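PDB 2OO3: protein involved in catabolism of external DNA from Legionella pneumophila subsp. pneumophila, which probably methylates the N6 atom of adenine 2030 in 23S ribosomal RNA, with S-adenosyl-L-methionine as the methyl donor. Local coordinates for residues Pro36-Glu41 and Asn151-Pro156; Gly161-Asp166 and Ser187-Gly192; Arg214-Lys219 and Trp241-Pro246. One frame throughout, in Å; residues are numbered along the deposited sequence. Where two conformers were deposited one is given.

Interaction 1: residues Pro36-Glu41 and Asn151-Pro156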
loop_
_atom_site.group_PDB
_atom_site.type_symbol
_atom_site.label_atom_id
_atom_site.label_comp_id
_atom_site.label_asym_id
_atom_site.label_seq_id
_atom_site.Cartn_x
_atom_site.Cartn_y
_atom_site.Cartn_z
ATOM N N PRO A 36 -6.650 -20.241 2.531
ATOM C CA PRO A 36 -6.704 -19.253 1.459
ATOM C C PRO A 36 -7.038 -17.886 1.983
ATOM O O PRO A 36 -7.758 -17.736 2.978
ATOM C CB PRO A 36 -7.839 -19.749 0.550
ATOM C CG PRO A 36 -8.478 -20.844 1.273
ATOM C CD PRO A 36 -7.561 -21.375 2.275
ATOM N N LEU A 37 -6.467 -16.904 1.308
ATOM C CA LEU A 37 -6.646 -15.498 1.590
ATOM C C LEU A 37 -7.285 -14.871 0.364
ATOM O O LEU A 37 -6.887 -15.155 -0.791
ATOM C CB LEU A 37 -5.260 -14.855 1.896
ATOM C CG LEU A 37 -5.153 -13.341 2.132
ATOM C CD1 LEU A 37 -5.810 -12.914 3.452
ATOM C CD2 LEU A 37 -3.689 -12.871 2.124
ATOM N N PHE A 38 -8.302 -14.044 0.594
ATOM C CA PHE A 38 -8.799 -13.147 -0.444
ATOM C C PHE A 38 -7.968 -11.845 -0.416
ATOM O O PHE A 38 -7.852 -11.197 0.638
ATOM C CB PHE A 38 -10.268 -12.810 -0.147
ATOM C CG PHE A 38 -10.918 -11.931 -1.170
ATOM C CD1 PHE A 38 -10.866 -12.260 -2.518
ATOM C CD2 PHE A 38 -11.621 -10.802 -0.785
ATOM C CE1 PHE A 38 -11.478 -11.486 -3.471
ATOM C CE2 PHE A 38 -12.250 -9.988 -1.765
ATOM C CZ PHE A 38 -12.162 -10.326 -3.096
ATOM N N TYR A 39 -7.407 -11.462 -1.557
ATOM C CA TYR A 39 -6.647 -10.226 -1.628
ATOM C C TYR A 39 -7.397 -9.303 -2.586
ATOM O O TYR A 39 -7.572 -9.631 -3.752
ATOM C CB TYR A 39 -5.217 -10.494 -2.126
ATOM C CG TYR A 39 -4.439 -9.229 -2.381
ATOM C CD1 TYR A 39 -3.843 -8.526 -1.310
ATOM C CD2 TYR A 39 -4.293 -8.717 -3.673
ATOM C CE1 TYR A 39 -3.129 -7.354 -1.530
ATOM C CE2 TYR A 39 -3.552 -7.525 -3.907
ATOM C CZ TYR A 39 -2.993 -6.864 -2.827
ATOM O OH TYR A 39 -2.266 -5.707 -3.000
ATOM N N LEU A 40 -7.857 -8.173 -2.067
ATOM C CA LEU A 40 -8.627 -7.202 -2.866
ATOM C C LEU A 40 -7.913 -5.849 -2.977
ATOM O O LEU A 40 -7.599 -5.222 -1.941
ATOM C CB LEU A 40 -10.036 -7.022 -2.249
ATOM C CG LEU A 40 -10.911 -5.885 -2.788
ATOM C CD1 LEU A 40 -11.235 -6.140 -4.262
ATOM C CD2 LEU A 40 -12.165 -5.837 -1.979
ATOM N N GLU A 41 -7.658 -5.400 -4.214
ATOM C CA GLU A 41 -7.203 -4.040 -4.447
ATOM C C GLU A 41 -8.275 -3.218 -5.091
ATOM O O GLU A 41 -8.826 -3.603 -6.123
ATOM C CB GLU A 41 -5.952 -3.983 -5.322
ATOM C CG GLU A 41 -4.671 -4.343 -4.620
ATOM C CD GLU A 41 -3.474 -4.235 -5.566
ATOM O OE1 GLU A 41 -2.451 -4.927 -5.376
ATOM O OE2 GLU A 41 -3.590 -3.451 -6.523
ATOM N N ASN A 151 -18.523 -3.362 -1.237
ATOM C CA ASN A 151 -19.818 -3.801 -0.768
ATOM C C ASN A 151 -20.220 -5.188 -1.293
ATOM O O ASN A 151 -20.790 -5.980 -0.560
ATOM C CB ASN A 151 -20.849 -2.722 -1.127
ATOM C CG ASN A 151 -22.264 -3.035 -0.632
ATOM O OD1 ASN A 151 -23.237 -2.905 -1.409
ATOM N ND2 ASN A 151 -22.403 -3.404 0.656
ATOM N N ALA A 152 -19.874 -5.490 -2.546
ATOM C CA ALA A 152 -20.310 -6.724 -3.208
ATOM C C ALA A 152 -19.485 -7.960 -2.856
ATOM O O ALA A 152 -20.001 -9.097 -2.926
ATOM C CB ALA A 152 -20.303 -6.531 -4.723
ATOM N N LEU A 153 -18.210 -7.744 -2.506
ATOM C CA LEU A 153 -17.224 -8.822 -2.428
ATOM C C LEU A 153 -16.901 -9.267 -1.017
ATOM O O LEU A 153 -16.166 -10.231 -0.849
ATOM C CB LEU A 153 -15.910 -8.419 -3.121
ATOM C CG LEU A 153 -16.019 -8.085 -4.617
ATOM C CD1 LEU A 153 -14.695 -7.635 -5.139
ATOM C CD2 LEU A 153 -16.511 -9.285 -5.412
ATOM N N LEU A 154 -17.448 -8.575 -0.011
ATOM C CA LEU A 154 -17.129 -8.872 1.386
ATOM C C LEU A 154 -18.426 -9.189 2.152
ATOM O O LEU A 154 -19.481 -8.618 1.823
ATOM C CB LEU A 154 -16.364 -7.703 2.024
ATOM C CG LEU A 154 -15.046 -7.256 1.373
ATOM C CD1 LEU A 154 -14.481 -6.038 2.083
ATOM C CD2 LEU A 154 -13.996 -8.375 1.398
ATOM N N PRO A 155 -18.384 -10.158 3.098
ATOM C CA PRO A 155 -17.262 -11.030 3.448
ATOM C C PRO A 155 -16.997 -12.063 2.351
ATOM O O PRO A 155 -17.947 -12.534 1.717
ATOM C CB PRO A 155 -17.740 -11.733 4.721
ATOM C CG PRO A 155 -19.253 -11.736 4.603
ATOM C CD PRO A 155 -19.599 -10.474 3.879
ATOM N N PRO A 156 -15.718 -12.405 2.112
ATOM C CA PRO A 156 -15.405 -13.341 1.041
ATOM C C PRO A 156 -15.604 -14.769 1.529
ATOM O O PRO A 156 -15.507 -15.011 2.739
ATOM C CB PRO A 156 -13.906 -13.089 0.775
ATOM C CG PRO A 156 -13.365 -12.609 2.074
ATOM C CD PRO A 156 -14.511 -11.954 2.838
#

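Interaction 2: residues Gly161-Asp166 and Ser187-Gly192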
loop_
_atom_site.group_PDB
_atom_site.type_symbol
_atom_site.label_atom_id
_atom_site.label_comp_id
_atom_site.label_asym_id
_atom_site.label_seq_id
_atom_site.Cartn_x
_atom_site.Cartn_y
_atom_site.Cartn_z
ATOM N N GLY A 161 -9.253 -12.013 4.628
ATOM C CA GLY A 161 -9.040 -11.016 3.566
ATOM C C GLY A 161 -8.034 -9.946 3.919
ATOM O O GLY A 161 -7.976 -9.486 5.068
ATOM N N LEU A 162 -7.234 -9.563 2.915
ATOM C CA LEU A 162 -6.451 -8.325 2.943
ATOM C C LEU A 162 -7.024 -7.358 1.883
ATOM O O LEU A 162 -7.109 -7.677 0.685
ATOM C CB LEU A 162 -4.980 -8.633 2.697
ATOM C CG LEU A 162 -4.086 -7.407 2.447
ATOM C CD1 LEU A 162 -4.207 -6.394 3.598
ATOM C CD2 LEU A 162 -2.638 -7.865 2.211
ATOM N N ILE A 163 -7.479 -6.193 2.338
ATOM C CA ILE A 163 -8.094 -5.216 1.451
ATOM C C ILE A 163 -7.124 -4.031 1.418
ATOM O O ILE A 163 -6.895 -3.381 2.432
ATOM C CB ILE A 163 -9.509 -4.812 1.943
ATOM C CG1 ILE A 163 -10.457 -6.047 2.027
ATOM C CG2 ILE A 163 -10.142 -3.853 0.964
ATOM C CD1 ILE A 163 -10.571 -6.668 3.451
ATOM N N PHE A 164 -6.524 -3.805 0.263
ATOM C CA PHE A 164 -5.461 -2.816 0.100
ATOM C C PHE A 164 -6.002 -1.711 -0.766
ATOM O O PHE A 164 -6.299 -1.919 -1.934
ATOM C CB PHE A 164 -4.202 -3.449 -0.551
ATOM C CG PHE A 164 -2.997 -2.548 -0.571
ATOM C CD1 PHE A 164 -2.263 -2.280 0.615
ATOM C CD2 PHE A 164 -2.568 -1.990 -1.761
ATOM C CE1 PHE A 164 -1.129 -1.437 0.582
ATOM C CE2 PHE A 164 -1.441 -1.134 -1.800
ATOM C CZ PHE A 164 -0.723 -0.865 -0.633
ATOM N N ILE A 165 -6.146 -0.535 -0.153
ATOM C CA ILE A 165 -6.828 0.607 -0.760
ATOM C C ILE A 165 -5.876 1.757 -1.020
ATOM O O ILE A 165 -5.366 2.377 -0.077
ATOM C CB ILE A 165 -7.983 1.059 0.171
ATOM C CG1 ILE A 165 -8.921 -0.137 0.424
ATOM C CG2 ILE A 165 -8.745 2.211 -0.466
ATOM C CD1 ILE A 165 -9.853 0.000 1.593
ATOM N N ASP A 166 -5.625 2.041 -2.300
ATOM C CA ASP A 166 -4.647 3.061 -2.677
ATOM C C ASP A 166 -5.262 4.156 -3.560
ATOM O O ASP A 166 -4.948 4.243 -4.734
ATOM C CB ASP A 166 -3.444 2.382 -3.348
ATOM C CG ASP A 166 -2.291 3.333 -3.627
ATOM O OD1 ASP A 166 -2.212 4.441 -3.003
ATOM O OD2 ASP A 166 -1.463 2.952 -4.494
ATOM N N SER A 187 -18.410 -3.229 8.520
ATOM C CA SER A 187 -19.641 -3.709 9.182
ATOM C C SER A 187 -20.011 -5.144 8.760
ATOM O O SER A 187 -20.555 -5.890 9.561
ATOM C CB SER A 187 -20.830 -2.761 8.965
ATOM O OG SER A 187 -21.281 -2.784 7.621
ATOM N N LYS A 188 -19.684 -5.509 7.517
ATOM C CA LYS A 188 -19.991 -6.830 6.934
ATOM C C LYS A 188 -18.857 -7.839 7.136
ATOM O O LYS A 188 -19.079 -9.038 7.091
ATOM C CB LYS A 188 -20.198 -6.705 5.417
ATOM C CG LYS A 188 -21.410 -5.901 4.979
ATOM C CD LYS A 188 -21.327 -5.666 3.476
ATOM C CE LYS A 188 -22.671 -5.960 2.836
ATOM N NZ LYS A 188 -22.492 -6.430 1.442
ATOM N N PHE A 189 -17.640 -7.343 7.341
ATOM C CA PHE A 189 -16.490 -8.224 7.457
ATOM C C PHE A 189 -15.501 -7.596 8.434
ATOM O O PHE A 189 -14.487 -7.037 8.039
ATOM C CB PHE A 189 -15.880 -8.416 6.062
ATOM C CG PHE A 189 -14.770 -9.419 6.014
ATOM C CD1 PHE A 189 -14.869 -10.627 6.704
ATOM C CD2 PHE A 189 -13.618 -9.158 5.266
ATOM C CE1 PHE A 189 -13.841 -11.573 6.649
ATOM C CE2 PHE A 189 -12.587 -10.097 5.198
ATOM C CZ PHE A 189 -12.701 -11.295 5.887
ATOM N N SER A 190 -15.795 -7.714 9.721
ATOM C CA SER A 190 -15.105 -6.935 10.751
ATOM C C SER A 190 -13.726 -7.531 11.127
ATOM O O SER A 190 -12.969 -6.933 11.891
ATOM C CB SER A 190 -16.021 -6.821 11.980
ATOM O OG SER A 190 -16.141 -8.101 12.598
ATOM N N THR A 191 -13.427 -8.728 10.621
ATOM C CA THR A 191 -12.163 -9.408 10.888
ATOM C C THR A 191 -11.169 -9.286 9.731
ATOM O O THR A 191 -10.037 -9.779 9.835
ATOM C CB THR A 191 -12.351 -10.904 11.225
ATOM O OG1 THR A 191 -12.954 -11.575 10.112
ATOM C CG2 THR A 191 -13.219 -11.093 12.513
ATOM N N GLY A 192 -11.578 -8.615 8.649
ATOM C CA GLY A 192 -10.682 -8.382 7.516
ATOM C C GLY A 192 -9.554 -7.432 7.898
ATOM O O GLY A 192 -9.691 -6.625 8.828
HETATM O O HOH W 1 -8.857 -11.544 7.548
#

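Interaction 3: residues Arg214-Lys219 and Trp241-Pro246. With SO4 (sulfate ion), chain C.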
loop_
_atom_site.group_PDB
_atom_site.type_symbol
_atom_site.label_atom_id
_atom_site.label_comp_id
_atom_site.label_asym_id
_atom_site.label_seq_id
_atom_site.Cartn_x
_atom_site.Cartn_y
_atom_site.Cartn_z
ATOM N N ARG A 214 -10.982 6.823 12.352
ATOM C CA ARG A 214 -10.905 6.497 13.777
ATOM C C ARG A 214 -12.216 5.942 14.310
ATOM O O ARG A 214 -12.205 5.041 15.135
ATOM C CB ARG A 214 -10.419 7.696 14.587
ATOM C CG ARG A 214 -9.736 7.328 15.876
ATOM C CD ARG A 214 -8.537 8.278 16.213
ATOM N NE ARG A 214 -8.803 9.667 15.858
ATOM C CZ ARG A 214 -8.062 10.408 15.026
ATOM N NH1 ARG A 214 -6.944 9.920 14.481
ATOM N NH2 ARG A 214 -8.426 11.672 14.772
ATOM N N GLU A 215 -13.338 6.418 13.790
ATOM C CA GLU A 215 -14.658 5.938 14.221
ATOM C C GLU A 215 -14.990 4.470 13.892
ATOM O O GLU A 215 -15.861 3.869 14.534
ATOM C CB GLU A 215 -15.741 6.874 13.672
ATOM C CG GLU A 215 -15.601 8.311 14.234
ATOM C CD GLU A 215 -16.500 9.329 13.538
ATOM O OE1 GLU A 215 -17.283 8.941 12.628
ATOM O OE2 GLU A 215 -16.412 10.527 13.888
ATOM N N ILE A 216 -14.306 3.898 12.900
ATOM C CA ILE A 216 -14.641 2.565 12.396
ATOM C C ILE A 216 -14.274 1.461 13.400
ATOM O O ILE A 216 -15.078 0.555 13.681
ATOM C CB ILE A 216 -13.978 2.322 11.032
ATOM C CG1 ILE A 216 -14.488 3.369 10.027
ATOM C CG2 ILE A 216 -14.244 0.875 10.527
ATOM C CD1 ILE A 216 -13.780 3.323 8.663
ATOM N N SER A 217 -13.074 1.565 13.958
ATOM C CA SER A 217 -12.524 0.553 14.825
ATOM C C SER A 217 -11.355 1.106 15.609
ATOM O O SER A 217 -10.580 1.930 15.121
ATOM C CB SER A 217 -12.073 -0.672 13.999
ATOM O OG SER A 217 -11.481 -1.634 14.845
ATOM N N SER A 218 -11.246 0.643 16.842
ATOM C CA SER A 218 -10.145 0.978 17.718
ATOM C C SER A 218 -9.012 -0.040 17.614
ATOM O O SER A 218 -7.946 0.126 18.245
ATOM C CB SER A 218 -10.653 0.963 19.152
ATOM O OG SER A 218 -11.278 -0.289 19.359
ATOM N N LYS A 219 -9.209 -1.106 16.846
ATOM C CA LYS A 219 -8.097 -2.058 16.669
ATOM C C LYS A 219 -7.375 -1.590 15.412
ATOM O O LYS A 219 -7.559 -2.159 14.313
ATOM C CB LYS A 219 -8.581 -3.498 16.472
ATOM C CG LYS A 219 -9.270 -4.132 17.686
ATOM C CD LYS A 219 -9.499 -5.630 17.418
ATOM C CE LYS A 219 -10.897 -6.057 17.779
ATOM N NZ LYS A 219 -11.894 -5.680 16.736
ATOM N N TRP A 241 -3.407 3.756 7.247
ATOM C CA TRP A 241 -4.283 3.425 8.347
ATOM C C TRP A 241 -4.630 1.947 8.197
ATOM O O TRP A 241 -5.115 1.531 7.142
ATOM C CB TRP A 241 -5.548 4.295 8.296
ATOM C CG TRP A 241 -6.401 4.075 9.525
ATOM C CD1 TRP A 241 -7.170 2.987 9.809
ATOM C CD2 TRP A 241 -6.527 4.957 10.633
ATOM N NE1 TRP A 241 -7.787 3.137 11.032
ATOM C CE2 TRP A 241 -7.398 4.340 11.562
ATOM C CE3 TRP A 241 -5.983 6.220 10.939
ATOM C CZ2 TRP A 241 -7.745 4.942 12.789
ATOM C CZ3 TRP A 241 -6.341 6.829 12.176
ATOM C CH2 TRP A 241 -7.195 6.172 13.080
ATOM N N ILE A 242 -4.339 1.154 9.228
ATOM C CA ILE A 242 -4.544 -0.291 9.148
ATOM C C ILE A 242 -5.499 -0.710 10.242
ATOM O O ILE A 242 -5.302 -0.356 11.404
ATOM C CB ILE A 242 -3.190 -1.101 9.235
ATOM C CG1 ILE A 242 -2.264 -0.703 8.071
ATOM C CG2 ILE A 242 -3.471 -2.608 9.176
ATOM C CD1 ILE A 242 -0.821 -1.012 8.250
ATOM N N ILE A 243 -6.566 -1.386 9.841
ATOM C CA ILE A 243 -7.505 -2.012 10.770
ATOM C C ILE A 243 -7.179 -3.497 10.867
ATOM O O ILE A 243 -6.970 -4.168 9.850
ATOM C CB ILE A 243 -8.946 -1.847 10.295
ATOM C CG1 ILE A 243 -9.279 -0.342 10.176
ATOM C CG2 ILE A 243 -9.947 -2.562 11.261
ATOM C CD1 ILE A 243 -10.631 -0.028 9.441
ATOM N N ASN A 244 -7.126 -3.984 12.100
ATOM C CA ASN A 244 -6.710 -5.344 12.420
ATOM C C ASN A 244 -5.261 -5.614 12.031
ATOM O O ASN A 244 -4.960 -6.604 11.360
ATOM C CB ASN A 244 -7.705 -6.334 11.802
ATOM C CG ASN A 244 -9.095 -6.197 12.440
ATOM O OD1 ASN A 244 -9.213 -5.958 13.655
ATOM N ND2 ASN A 244 -10.138 -6.330 11.635
ATOM N N PRO A 245 -4.341 -4.721 12.448
ATOM C CA PRO A 245 -2.983 -4.992 12.026
ATOM C C PRO A 245 -2.417 -6.249 12.711
ATOM O O PRO A 245 -2.856 -6.611 13.829
ATOM C CB PRO A 245 -2.217 -3.744 12.471
ATOM C CG PRO A 245 -2.999 -3.238 13.674
ATOM C CD PRO A 245 -4.445 -3.496 13.275
ATOM N N PRO A 246 -1.462 -6.920 12.043
ATOM C CA PRO A 246 -0.878 -8.143 12.569
ATOM C C PRO A 246 -0.082 -7.910 13.815
ATOM O O PRO A 246 0.451 -6.794 14.061
ATOM C CB PRO A 246 0.065 -8.588 11.462
ATOM C CG PRO A 246 -0.484 -7.896 10.189
ATOM C CD PRO A 246 -0.881 -6.564 10.739
HETATM S S SO4 C . -13.689 -2.332 17.757
HETATM O O1 SO4 C . -12.535 -2.841 17.025
HETATM O O2 SO4 C . -14.861 -2.402 16.884
HETATM O O3 SO4 C . -13.896 -3.174 18.934
HETATM O O4 SO4 C . -13.501 -0.942 18.154
HETATM O O HOH W 2 -10.145 2.369 12.375
HETATM O O HOH W 3 -11.532 -4.418 14.437
#

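Interaction 1: residues Pro36-Glu41 and Asn151-Pro156
Phe38 and Leu40 meet Leu153, Leu154 and Pro156 in a buried contact made mainly by apolar side chains, where the end of helix 146-153 and the turn after it lie against strand 38-41 of the central sheet. Alternation along a strand decides who takes part: Phe38 and Leu40 point toward the 151-156 segment, while the intervening Tyr39 belongs to the other side of the sheet and bonds through its OH to Glu41 OE1. Phe38 has the largest share. With CG anti to the backbone N (chi1 -178°), its ring reaches out from the strand into the bend made by Leu153 to Pro156. CB of Pro156 lies 3.6 Å from CD2 of the ring, approaching it obliquely. The CD2 methyl of Leu154 arrives at the ring edge, near its plane, 4.0 Å from Phe38 CE2.

This is the layered packing of a Rossmann-like methyltransferase, in which parallel strands present apolar side chains to helices packed against the sheet. Leu40 and Leu153 supply its second point, their side chains crossing at about a right angle with the two CD1 methyls 3.9 Å apart. Leu153 leaves the helix with CG anti to the carbonyl carbon (chi1 -60°), which carries its end to the strand; Tyr117 of strand 115-119 packs on both leucines. A cis peptide bond precedes Pro155, which starts away from strand 38-41, whereas Pro156 starts toward it and sets its CB and CG on Phe38. Leu40 lies near Gly146, a predicted S-adenosyl-L-methionine-binding residue.

Interaction 2: residues Gly161-Asp166 and Ser187-Gly192
Gly161, Phe189 and Gly192 carry this small buried contact, two of them without a side chain, and it illustrates how glycines let a ring and a backbone come together. Phe189 directs its ring at the start of strand 161-165, its CG anti to the backbone N (chi1 -174°). There the ring is met edge-on: the backbone N of Gly161 lies in its plane, 3.7 Å from CZ. Gly161 has no side chain, and the ring edge comes directly to its backbone, with Phe189 CE2 4.0 Å from Gly161 CA.

Gly192 fits from another direction. A type I turn from Phe189 to Gly192, closed by a weak bond from Gly192 N to Phe189 O, folds the chain back so that Gly192 N sits over the centre of the Phe189 ring, 3.8 Å above its plane. Gly192 CA lies 3.8 Å from Gly161 O. Ile163 adds a looser touch at the ring edge, CD1 to Phe189 CD2 being 4.3 Å. A water sits between the two backbones, accepting from Gly161 N at 3.0 Å and lying 3.1 Å from Thr191 O. Pro155 and Pro156 pack on Phe189 as well.

The contact belongs to the beta-alpha-beta unit of strand 161-165, helix 174-188 and strand 193-200, in the Rossmann-like fold of these methyltransferases; strand 161-165 leads directly to Asp166, the predicted proton acceptor.

Interaction 3: residues Arg214-Lys219 and Trp241-Pro246
Lys219 and Asn244 are joined by a nearly straight hydrogen bond, the tight end of a contact that opens into a margin where waters and a sulfate bridge the segments. Asn244 N donates to Lys219 O over 2.9 Å, with an angle of 170° at the hydrogen. The same oxygen lies 3.5 Å from Ile243 CA, a CA-H...O contact, and Pro245 CD packs beside it. The apolar part continues through Ile243. Its CG2 branch, anti to the backbone N, reaches Ser217 CB, while the CD1 end of its other branch meets Ile216 CG2 at 3.9 Å.

On the looser side, the exposed Arg214 bends at chi2 and chi3 so that its chain crosses the six-membered end of Trp241, its guanidinium tilted 52° from the indole plane and in a long, weak ion pair with Glu274. One water accepts from Trp241 NE1 and donates to Ser217 O. A second accepts from Lys219 NZ at 2.6 Å and has Ser217 OG, Asn244 OD1 and sulfate O1 in reach; Asn244 ND2 bonds to Gly192 O and Ser190 O. The sulfate, probably from the crystallisation liquor, is held by Ser217 OG and Lys219 NZ at O1 and by the backbone N of Ser218 at O4, with Lys278 NZ as a further donor. Ser217 OG also accepts from Lys219 N at 3.1 Å, forming an ST turn where the chain leaves the helix.

The end of helix 203-216 thus meets the end of strand 237-243, an antiparallel neighbour of strand 220-226 in the sheet, with Tyr186 of helix 174-188 packing on Ile216, Lys219 and Ile243.

How the interactions relate
From the N terminus, interaction 1 closes the longest loop, returning the chain after 109 residues from helix 146-153 to strand 38-41. Interaction 2 then closes a short one across helix 174-188, and interaction 3 another of similar length through strand 220-226. The three follow in series, neither nesting nor crossing, and all reach the same sheet. Interactions 1 and 2 touch directly: strands 38-41 and 161-165 are neighbours, with a probable hydrogen bond from Phe164 N to Leu40 O, and Asn151 O bonds to Lys188 NZ. Asn244 ND2 joins interaction 3 to interaction 2 through Ser190 O and Gly192 O. Interactions 1 and 3, centres about 17 Å apart, do not touch.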